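Local coordinates for large adhesion protein (Lap) involved in biofilm formation (Marinobacter hydrocarbonoclasticus, PDB 6XI3) that probably helps the bacterium form biofilms, its tandem calcium-binding Ig-like repeats forming an extending region that holds the adhesin out toward its target, at residues F217-V228 with N302-G312; Q252-N263 with L287-A298. One frame throughout, in Å; residues are numbered along the deposited sequence.

Contact 1 (F217-V228 with N302-G312). With CA (calcium ion), chain D; EDT ({[-(bis-carboxymethyl-amino)-ethyl]-carboxymethyl-amino}-acetic acid), chain I.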
loop_
_atom_site.group_PDB
_atom_site.type_symbol
_atom_site.label_atom_id
_atom_site.label_comp_id
_atom_site.label_asym_id
_atom_site.label_seq_id
_atom_site.Cartn_x
_atom_site.Cartn_y
_atom_site.Cartn_z
ATOM N N PHE A 217 -3.206 -6.733 -5.795
ATOM C CA PHE A 217 -2.095 -7.600 -5.354
ATOM C C PHE A 217 -2.085 -7.547 -3.828
ATOM O O PHE A 217 -2.046 -6.444 -3.224
ATOM C CB PHE A 217 -0.808 -7.115 -6.004
ATOM C CG PHE A 217 0.377 -8.037 -5.885
ATOM C CD1 PHE A 217 0.222 -9.413 -5.944
ATOM C CD2 PHE A 217 1.649 -7.514 -5.701
ATOM C CE1 PHE A 217 1.327 -10.241 -5.823
ATOM C CE2 PHE A 217 2.760 -8.347 -5.612
ATOM C CZ PHE A 217 2.591 -9.715 -5.681
ATOM N N ASP A 218 -2.149 -8.716 -3.216
ATOM C CA ASP A 218 -2.121 -8.862 -1.748
ATOM C C ASP A 218 -1.341 -10.131 -1.461
ATOM O O ASP A 218 -1.959 -11.113 -1.027
ATOM C CB ASP A 218 -3.525 -8.838 -1.146
ATOM C CG ASP A 218 -3.489 -8.727 0.385
ATOM O OD1 ASP A 218 -2.380 -8.746 0.960
ATOM O OD2 ASP A 218 -4.563 -8.636 0.986
ATOM N N ALA A 219 -0.027 -10.089 -1.668
ATOM C CA ALA A 219 0.901 -11.219 -1.415
ATOM C C ALA A 219 1.480 -11.153 0.014
ATOM O O ALA A 219 1.941 -12.201 0.531
ATOM C CB ALA A 219 1.968 -11.241 -2.468
ATOM N N THR A 220 1.461 -9.986 0.655
ATOM C CA THR A 220 2.114 -9.777 1.983
ATOM C C THR A 220 1.033 -9.377 2.991
ATOM O O THR A 220 0.258 -8.423 2.733
ATOM C CB THR A 220 3.299 -8.807 1.871
ATOM O OG1 THR A 220 4.122 -9.199 0.765
ATOM C CG2 THR A 220 4.174 -8.768 3.109
ATOM N N ALA A 221 0.961 -10.137 4.075
ATOM C CA ALA A 221 0.134 -9.868 5.254
ATOM C C ALA A 221 0.695 -8.619 5.958
ATOM O O ALA A 221 1.852 -8.634 6.315
ATOM C CB ALA A 221 0.167 -11.082 6.171
ATOM N N GLY A 222 -0.132 -7.602 6.153
ATOM C CA GLY A 222 0.213 -6.362 6.861
ATOM C C GLY A 222 0.398 -6.664 8.332
ATOM O O GLY A 222 -0.288 -7.535 8.823
ATOM N N ASP A 223 1.355 -6.027 8.982
ATOM C CA ASP A 223 1.588 -6.233 10.428
ATOM C C ASP A 223 2.243 -4.975 10.995
ATOM O O ASP A 223 2.849 -4.205 10.243
ATOM C CB ASP A 223 2.433 -7.491 10.634
ATOM C CG ASP A 223 2.509 -7.973 12.065
ATOM O OD1 ASP A 223 1.450 -8.025 12.741
ATOM O OD2 ASP A 223 3.638 -8.229 12.509
ATOM N N LEU A 224 2.155 -4.801 12.305
ATOM C CA LEU A 224 2.808 -3.687 13.015
ATOM C C LEU A 224 3.179 -4.216 14.403
ATOM O O LEU A 224 2.371 -4.940 14.995
ATOM C CB LEU A 224 1.882 -2.461 13.069
ATOM C CG LEU A 224 2.473 -1.241 13.797
ATOM C CD1 LEU A 224 2.005 0.077 13.207
ATOM C CD2 LEU A 224 2.139 -1.268 15.277
ATOM N N THR A 225 4.400 -3.926 14.843
ATOM C CA THR A 225 4.809 -4.111 16.252
ATOM C C THR A 225 5.133 -2.745 16.856
ATOM O O THR A 225 5.537 -1.861 16.110
ATOM C CB THR A 225 5.982 -5.084 16.369
ATOM O OG1 THR A 225 7.139 -4.419 15.866
ATOM C CG2 THR A 225 5.740 -6.410 15.663
ATOM N N VAL A 226 4.962 -2.610 18.175
ATOM C CA VAL A 226 5.383 -1.395 18.913
ATOM C C VAL A 226 6.165 -1.859 20.135
ATOM O O VAL A 226 5.880 -2.934 20.655
ATOM C CB VAL A 226 4.211 -0.464 19.263
ATOM C CG1 VAL A 226 3.225 -1.077 20.251
ATOM C CG2 VAL A 226 4.725 0.874 19.790
ATOM N N SER A 227 7.153 -1.078 20.550
ATOM C CA SER A 227 7.883 -1.392 21.791
ATOM C C SER A 227 8.173 -0.092 22.533
ATOM O O SER A 227 8.310 0.989 21.888
ATOM C CB SER A 227 9.091 -2.262 21.514
ATOM O OG SER A 227 10.231 -1.497 21.247
ATOM N N VAL A 228 8.153 -0.188 23.854
ATOM C CA VAL A 228 8.526 0.925 24.747
ATOM C C VAL A 228 10.007 0.730 24.994
ATOM O O VAL A 228 10.322 -0.190 25.711
ATOM C CB VAL A 228 7.670 0.893 26.025
ATOM C CG1 VAL A 228 7.935 2.096 26.900
ATOM C CG2 VAL A 228 6.209 0.807 25.643
ATOM N N ASN A 302 -3.081 -2.659 1.511
ATOM C CA ASN A 302 -4.406 -3.132 1.038
ATOM C C ASN A 302 -5.515 -2.485 1.873
ATOM O O ASN A 302 -6.627 -3.020 1.850
ATOM C CB ASN A 302 -4.457 -4.660 1.061
ATOM C CG ASN A 302 -3.469 -5.268 0.090
ATOM O OD1 ASN A 302 -2.411 -5.716 0.521
ATOM N ND2 ASN A 302 -3.791 -5.244 -1.208
ATOM N N GLY A 303 -5.221 -1.396 2.602
ATOM C CA GLY A 303 -6.237 -0.591 3.306
ATOM C C GLY A 303 -6.597 -1.152 4.677
ATOM O O GLY A 303 -7.611 -0.749 5.182
ATOM N N ASN A 304 -5.820 -2.074 5.255
ATOM C CA ASN A 304 -6.131 -2.631 6.596
ATOM C C ASN A 304 -5.411 -1.825 7.683
ATOM O O ASN A 304 -4.219 -1.534 7.524
ATOM C CB ASN A 304 -5.723 -4.094 6.725
ATOM C CG ASN A 304 -6.342 -4.955 5.645
ATOM O OD1 ASN A 304 -7.559 -5.074 5.589
ATOM N ND2 ASN A 304 -5.511 -5.534 4.786
ATOM N N ALA A 305 -6.093 -1.549 8.791
ATOM C CA ALA A 305 -5.438 -1.057 10.026
ATOM C C ALA A 305 -4.625 -2.200 10.619
ATOM O O ALA A 305 -5.158 -3.289 10.768
ATOM C CB ALA A 305 -6.459 -0.525 11.007
ATOM N N VAL A 306 -3.352 -1.972 10.899
ATOM C CA VAL A 306 -2.490 -2.939 11.624
ATOM C C VAL A 306 -2.046 -2.261 12.914
ATOM O O VAL A 306 -1.703 -1.060 12.872
ATOM C CB VAL A 306 -1.301 -3.376 10.778
ATOM C CG1 VAL A 306 -1.777 -4.313 9.677
ATOM C CG2 VAL A 306 -0.551 -2.174 10.218
ATOM N N SER A 307 -2.068 -3.023 13.999
ATOM C CA SER A 307 -1.989 -2.509 15.383
ATOM C C SER A 307 -1.098 -3.405 16.226
ATOM O O SER A 307 -1.000 -4.624 15.933
ATOM C CB SER A 307 -3.358 -2.416 15.967
ATOM O OG SER A 307 -3.932 -1.222 15.540
ATOM N N ASP A 308 -0.551 -2.822 17.297
ATOM C CA ASP A 308 0.102 -3.571 18.392
ATOM C C ASP A 308 -0.049 -2.720 19.650
ATOM O O ASP A 308 -0.374 -1.517 19.558
ATOM C CB ASP A 308 1.538 -3.957 18.036
ATOM C CG ASP A 308 2.166 -4.951 18.997
ATOM O OD1 ASP A 308 1.392 -5.694 19.646
ATOM O OD2 ASP A 308 3.421 -5.010 19.080
ATOM N N SER A 309 0.161 -3.327 20.799
ATOM C CA SER A 309 0.171 -2.605 22.078
ATOM C C SER A 309 1.382 -3.079 22.875
ATOM O O SER A 309 1.904 -4.147 22.553
ATOM C CB SER A 309 -1.108 -2.801 22.808
ATOM O OG SER A 309 -1.251 -4.170 23.116
ATOM N N ALA A 310 1.853 -2.283 23.834
ATOM C CA ALA A 310 2.998 -2.667 24.688
ATOM C C ALA A 310 2.822 -2.025 26.068
ATOM O O ALA A 310 2.137 -1.014 26.149
ATOM C CB ALA A 310 4.271 -2.221 24.038
ATOM N N ALA A 311 3.422 -2.628 27.090
ATOM C CA ALA A 311 3.286 -2.207 28.504
ATOM C C ALA A 311 4.497 -1.349 28.826
ATOM O O ALA A 311 5.585 -1.626 28.302
ATOM C CB ALA A 311 3.175 -3.406 29.430
ATOM N N GLY A 312 4.302 -0.312 29.626
ATOM C CA GLY A 312 5.399 0.478 30.210
ATOM C C GLY A 312 5.043 0.864 31.643
ATOM O O GLY A 312 3.959 0.479 32.112
HETATM CA CA CA D . -0.992 -6.945 1.714
HETATM O O20 EDT I . 2.531 -8.087 17.445
HETATM C C5 EDT I . 2.263 -8.490 16.292
HETATM O O19 EDT I . 3.180 -8.976 15.519
HETATM C C4 EDT I . 0.791 -8.477 15.881
HETATM N N3 EDT I . -0.202 -8.501 17.005
HETATM C C2 EDT I . 0.036 -9.556 18.044
HETATM C C1 EDT I . 0.205 -10.968 17.497
HETATM O O18 EDT I . 1.256 -11.627 17.793
HETATM O O17 EDT I . -0.720 -11.459 16.810
HETATM C C6 EDT I . -1.567 -8.712 16.490
HETATM C C7 EDT I . -2.089 -7.409 16.006
HETATM N N8 EDT I . -3.544 -7.362 16.213
HETATM C C9 EDT I . -3.936 -6.052 16.767
HETATM C C10 EDT I . -5.351 -5.994 17.301
HETATM O O16 EDT I . -5.540 -5.329 18.339
HETATM O O15 EDT I . -6.284 -6.562 16.685
HETATM C C11 EDT I . -4.252 -7.640 14.944
HETATM C C12 EDT I . -4.434 -6.415 14.057
HETATM O O13 EDT I . -3.459 -5.673 13.826
HETATM O O14 EDT I . -5.550 -6.171 13.536
HETATM O O HOH W 1 -2.265 -6.805 3.707
HETATM O O HOH W 2 -0.420 -5.883 13.628
#
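Asn-302 OD1 and Asp-218 OD1 grip the same calcium ion, at 2.2 Å for the amide oxygen and 2.4 Å for the carboxylate oxygen. The backbone carbonyl of Thr-220 and a water add two more ligands, and Asp-192 and Asp-246 complete the six. Sharing the metal lets the carboxylate of Asp-218 and the amide of Asn-302 lie stacked, their planes 23° apart, although Asp-218 OD1 and Asn-302 OD1 are only 3.1 Å apart. Asparagine suits this place because its other branch is a donor: Asn-302 ND2 gives a nearly straight bond of 2.9 Å to Phe-217 O, which fixes the rotation of the amide and turns OD1 to the ion.

Beyond the site, strands 223-228 and 305-312 run side by side at 24°. They meet largely through side chains, as edge strands of two different sheets. Val-306 lays CG1 against the backbone at Gly-222, where the lack of a side chain permits close approach, and Val-306 CG2 lies 3.8 Å from Leu-224 CB. Farther on, Asp-308 reaches across with CG anti to the backbone N (chi1 -169°), and Asp-308 OD2 accepts from Val-226 N at 3.0 Å on the anti side of the carboxylate. The small Ala-310 CB packs between Val-226 and Val-228. An EDTA molecule lies over Asp-223, Ser-307 and Asp-308, and Ser-307 N donates to its O13 at 3.0 Å. Edge strands of both sheets thus close one margin of an Ig-like beta-sandwich, and the calcium site caps its end at the junction with the preceding repeat, consistent with a calcium-stiffened extending region of an RTX adhesin.

Contact 2 (Q252-N263 with L287-A298). With CA (calcium ion), chain B.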
loop_
_atom_site.group_PDB
_atom_site.type_symbol
_atom_site.label_atom_id
_atom_site.label_comp_id
_atom_site.label_asym_id
_atom_site.label_seq_id
_atom_site.Cartn_x
_atom_site.Cartn_y
_atom_site.Cartn_z
ATOM N N GLN A 252 1.799 7.156 8.052
ATOM C CA GLN A 252 1.678 7.696 9.419
ATOM C C GLN A 252 1.359 6.550 10.376
ATOM O O GLN A 252 0.488 5.709 10.050
ATOM C CB GLN A 252 0.553 8.732 9.452
ATOM C CG GLN A 252 0.342 9.346 10.828
ATOM C CD GLN A 252 -0.600 10.528 10.775
ATOM O OE1 GLN A 252 -0.554 11.339 9.862
ATOM N NE2 GLN A 252 -1.423 10.674 11.791
ATOM N N VAL A 253 2.013 6.560 11.524
ATOM C CA VAL A 253 1.727 5.692 12.685
ATOM C C VAL A 253 1.114 6.611 13.731
ATOM O O VAL A 253 1.768 7.596 14.101
ATOM C CB VAL A 253 3.005 5.020 13.197
ATOM C CG1 VAL A 253 2.729 4.075 14.362
ATOM C CG2 VAL A 253 3.708 4.294 12.059
ATOM N N ASP A 254 -0.068 6.272 14.213
ATOM C CA ASP A 254 -0.756 6.987 15.306
ATOM C C ASP A 254 -0.547 6.170 16.562
ATOM O O ASP A 254 -0.794 4.939 16.502
ATOM C CB ASP A 254 -2.239 7.147 15.013
ATOM C CG ASP A 254 -2.473 8.038 13.807
ATOM O OD1 ASP A 254 -1.655 8.988 13.585
ATOM O OD2 ASP A 254 -3.459 7.768 13.113
ATOM N N LEU A 255 -0.070 6.824 17.619
ATOM C CA LEU A 255 0.243 6.152 18.884
ATOM C C LEU A 255 -0.612 6.775 19.967
ATOM O O LEU A 255 -0.956 7.956 19.846
ATOM C CB LEU A 255 1.727 6.274 19.212
ATOM C CG LEU A 255 2.662 5.606 18.207
ATOM C CD1 LEU A 255 3.339 6.647 17.359
ATOM C CD2 LEU A 255 3.690 4.761 18.906
ATOM N N THR A 256 -0.956 5.980 20.969
ATOM C CA THR A 256 -1.617 6.508 22.183
ATOM C C THR A 256 -0.873 5.902 23.353
ATOM O O THR A 256 -0.365 4.762 23.185
ATOM C CB THR A 256 -3.122 6.210 22.258
ATOM O OG1 THR A 256 -3.241 4.790 22.329
ATOM C CG2 THR A 256 -3.898 6.785 21.102
ATOM N N VAL A 257 -0.683 6.719 24.391
ATOM C CA VAL A 257 -0.110 6.284 25.688
ATOM C C VAL A 257 -1.184 6.538 26.740
ATOM O O VAL A 257 -1.587 7.706 26.904
ATOM C CB VAL A 257 1.193 7.018 26.051
ATOM C CG1 VAL A 257 1.836 6.387 27.268
ATOM C CG2 VAL A 257 2.178 7.072 24.904
ATOM N N THR A 258 -1.576 5.479 27.445
ATOM C CA THR A 258 -2.724 5.488 28.376
ATOM C C THR A 258 -2.183 5.139 29.764
ATOM O O THR A 258 -1.434 4.156 29.890
ATOM C CB THR A 258 -3.861 4.590 27.865
ATOM O OG1 THR A 258 -4.197 4.946 26.515
ATOM C CG2 THR A 258 -5.117 4.724 28.705
ATOM N N ASP A 259 -2.540 5.945 30.746
ATOM C CA ASP A 259 -2.048 5.790 32.129
ATOM C C ASP A 259 -3.118 5.043 32.937
ATOM O O ASP A 259 -4.135 4.667 32.361
ATOM C CB ASP A 259 -1.633 7.139 32.711
ATOM C CG ASP A 259 -2.751 8.070 33.182
ATOM O OD1 ASP A 259 -3.946 7.702 33.111
ATOM O OD2 ASP A 259 -2.406 9.184 33.551
ATOM N N SER A 260 -2.828 4.829 34.216
ATOM C CA SER A 260 -3.610 3.994 35.163
ATOM C C SER A 260 -4.915 4.700 35.565
ATOM O O SER A 260 -5.764 4.037 36.160
ATOM C CB SER A 260 -2.766 3.668 36.372
ATOM O OG SER A 260 -2.286 4.842 37.029
ATOM N N ALA A 261 -5.082 5.979 35.225
ATOM C CA ALA A 261 -6.282 6.797 35.555
ATOM C C ALA A 261 -7.134 7.032 34.298
ATOM O O ALA A 261 -8.182 7.694 34.376
ATOM C CB ALA A 261 -5.848 8.100 36.200
ATOM N N GLY A 262 -6.701 6.502 33.161
ATOM C CA GLY A 262 -7.410 6.650 31.881
ATOM C C GLY A 262 -6.996 7.881 31.092
ATOM O O GLY A 262 -7.663 8.150 30.089
ATOM N N ASN A 263 -5.961 8.628 31.503
ATOM C CA ASN A 263 -5.482 9.817 30.739
ATOM C C ASN A 263 -4.739 9.297 29.505
ATOM O O ASN A 263 -4.108 8.208 29.597
ATOM C CB ASN A 263 -4.590 10.743 31.571
ATOM C CG ASN A 263 -5.268 11.191 32.854
ATOM O OD1 ASN A 263 -6.352 11.768 32.806
ATOM N ND2 ASN A 263 -4.653 10.925 33.995
ATOM N N LEU A 287 0.673 12.503 32.394
ATOM C CA LEU A 287 0.186 11.181 32.861
ATOM C C LEU A 287 0.605 10.928 34.312
ATOM O O LEU A 287 1.586 11.489 34.778
ATOM C CB LEU A 287 0.726 10.091 31.948
ATOM C CG LEU A 287 0.357 10.257 30.477
ATOM C CD1 LEU A 287 0.886 9.083 29.684
ATOM C CD2 LEU A 287 -1.157 10.395 30.287
ATOM N N VAL A 288 -0.132 10.074 35.000
ATOM C CA VAL A 288 0.143 9.796 36.430
ATOM C C VAL A 288 0.948 8.512 36.490
ATOM O O VAL A 288 0.879 7.705 35.525
ATOM C CB VAL A 288 -1.164 9.696 37.237
ATOM C CG1 VAL A 288 -1.945 11.001 37.169
ATOM C CG2 VAL A 288 -2.034 8.519 36.796
ATOM N N ASP A 289 1.551 8.262 37.648
ATOM C CA ASP A 289 2.400 7.082 37.866
ATOM C C ASP A 289 1.572 5.800 37.782
ATOM O O ASP A 289 0.348 5.826 38.077
ATOM C CB ASP A 289 3.147 7.196 39.188
ATOM C CG ASP A 289 4.291 8.204 39.146
ATOM O OD1 ASP A 289 4.515 8.880 38.053
ATOM O OD2 ASP A 289 4.995 8.263 40.166
ATOM N N GLY A 290 2.256 4.705 37.461
ATOM C CA GLY A 290 1.664 3.360 37.362
ATOM C C GLY A 290 1.894 2.781 35.974
ATOM O O GLY A 290 2.775 3.294 35.237
ATOM N N ASN A 291 1.141 1.745 35.634
ATOM C CA ASN A 291 1.213 1.063 34.317
ATOM C C ASN A 291 0.875 2.064 33.208
ATOM O O ASN A 291 -0.017 2.954 33.387
ATOM C CB ASN A 291 0.282 -0.156 34.247
ATOM C CG ASN A 291 0.701 -1.270 35.185
ATOM O OD1 ASN A 291 1.826 -1.283 35.687
ATOM N ND2 ASN A 291 -0.198 -2.211 35.421
ATOM N N LEU A 292 1.573 1.919 32.090
ATOM C CA LEU A 292 1.244 2.609 30.825
ATOM C C LEU A 292 0.875 1.533 29.814
ATOM O O LEU A 292 1.519 0.464 29.856
ATOM C CB LEU A 292 2.471 3.367 30.325
ATOM C CG LEU A 292 2.934 4.516 31.194
ATOM C CD1 LEU A 292 4.037 5.267 30.492
ATOM C CD2 LEU A 292 1.795 5.470 31.549
ATOM N N THR A 293 -0.087 1.825 28.950
ATOM C CA THR A 293 -0.346 1.032 27.740
ATOM C C THR A 293 -0.143 1.928 26.530
ATOM O O THR A 293 -0.795 2.994 26.431
ATOM C CB THR A 293 -1.716 0.360 27.769
ATOM O OG1 THR A 293 -1.755 -0.398 28.980
ATOM C CG2 THR A 293 -1.914 -0.563 26.592
ATOM N N VAL A 294 0.720 1.450 25.638
ATOM C CA VAL A 294 1.051 2.117 24.368
ATOM C C VAL A 294 0.392 1.301 23.272
ATOM O O VAL A 294 0.618 0.077 23.217
ATOM C CB VAL A 294 2.572 2.204 24.164
ATOM C CG1 VAL A 294 2.908 2.776 22.791
ATOM C CG2 VAL A 294 3.205 3.014 25.279
ATOM N N GLU A 295 -0.384 1.973 22.435
ATOM C CA GLU A 295 -0.936 1.372 21.213
ATOM C C GLU A 295 -0.443 2.158 20.005
ATOM O O GLU A 295 -0.315 3.396 20.117
ATOM C CB GLU A 295 -2.455 1.378 21.253
ATOM C CG GLU A 295 -3.029 0.924 19.913
ATOM C CD GLU A 295 -4.154 -0.068 20.041
ATOM O OE1 GLU A 295 -5.267 0.389 20.357
ATOM O OE2 GLU A 295 -3.896 -1.289 19.861
ATOM N N ALA A 296 -0.152 1.439 18.917
ATOM C CA ALA A 296 0.303 1.988 17.623
ATOM C C ALA A 296 -0.581 1.391 16.522
ATOM O O ALA A 296 -0.846 0.191 16.588
ATOM C CB ALA A 296 1.756 1.656 17.407
ATOM N N THR A 297 -0.982 2.205 15.555
ATOM C CA THR A 297 -1.836 1.815 14.420
ATOM C C THR A 297 -1.320 2.507 13.157
ATOM O O THR A 297 -0.961 3.712 13.207
ATOM C CB THR A 297 -3.295 2.209 14.678
ATOM O OG1 THR A 297 -3.716 1.623 15.907
ATOM C CG2 THR A 297 -4.235 1.779 13.578
ATOM N N ALA A 298 -1.268 1.765 12.072
ATOM C CA ALA A 298 -0.963 2.276 10.725
ATOM C C ALA A 298 -1.936 1.617 9.760
ATOM O O ALA A 298 -2.764 0.798 10.213
ATOM C CB ALA A 298 0.468 1.964 10.376
HETATM CA CA CA B . 5.513 6.858 41.924
HETATM O O HOH W 3 -3.092 3.500 17.803
HETATM O O HOH W 4 -2.767 3.552 24.732
HETATM O O HOH W 5 -0.283 5.154 35.196
HETATM O O HOH W 6 6.106 5.647 43.896
#
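Val-257 and Leu-287 meet nearly perpendicular, Val-257 CG1 touching Leu-287 CD1 at 3.7 Å. The same valine methyl touches Leu-292, which comes in at a slant, and Val-294 CG2 beyond. It can do so because CG1 stands anti to the backbone N of Val-257 (chi1 -171°), leaning toward the neighbouring strand. Leu-255 lies on this face too, and its CD2 and Val-253 CG1 both meet the methyl of Ala-296, whose small size suits a place that Leu-224 and Val-226 of the other sheet also press upon.

On the opposite face the residues are polar. Thr-256 and Glu-295 run alongside each other in the same direction, with Thr-256 OG1 3.7 Å from Glu-295 CB. One water joins the hydroxyls of Thr-256 and Thr-258 to Thr-293 O. Between the faces, antiparallel backbone bonds pair Asp-254 with Thr-297, Thr-256 with Glu-295 and Thr-258 with Thr-293.

Past the strand, Asp-259 slants across Val-288. Its CG sits between the backbone N and carbonyl carbon (chi1 77°), which swings the carboxylate into the turn 259-262. Asp-259 OD1 takes Ala-261 N at 3.0 Å, making an Asx turn, and Asn-263 N at 2.7 Å from the other face of its plane. Asp-259 OD2 accepts Asn-263 ND2 at 2.9 Å on its syn lone pair and Val-288 N at 2.8 Å on the anti side. Next to Val-288, Asp-289 turns away to bind the calcium at the following junction through Asp-289 OD2, at 2.3 Å, while Asp-289 OD1 is held by Ala-316 N. With four donors around a buried carboxylate, Asp-259 is probably kept ionised, and its bonds probably help fix the turn relative to Val-288, next to the calcium ligand Asp-289.

How the contacts relate
From the N terminus the chain leaves the preceding repeat through residues 217-228, the first half of contact 1, which carry the calcium linker into strand 223-232. It then runs through strand 237-245 to strand 252-258, turns, and returns by strands 264-270 and 277-283 to strand 290-299, closing the shorter loop of contact 2. A short loop with Asn-302, then strand 305-314, closes the longer loop of contact 1, so contact 2 lies wholly within contact 1. Strands 290-299 and 305-314 are sheet neighbours, probably bonded from Ala-310 N to Val-294 O. Contact 2 therefore builds the interior of one sheet, while contact 1 ties its edge to the other; their calcium ions sit at successive junctions.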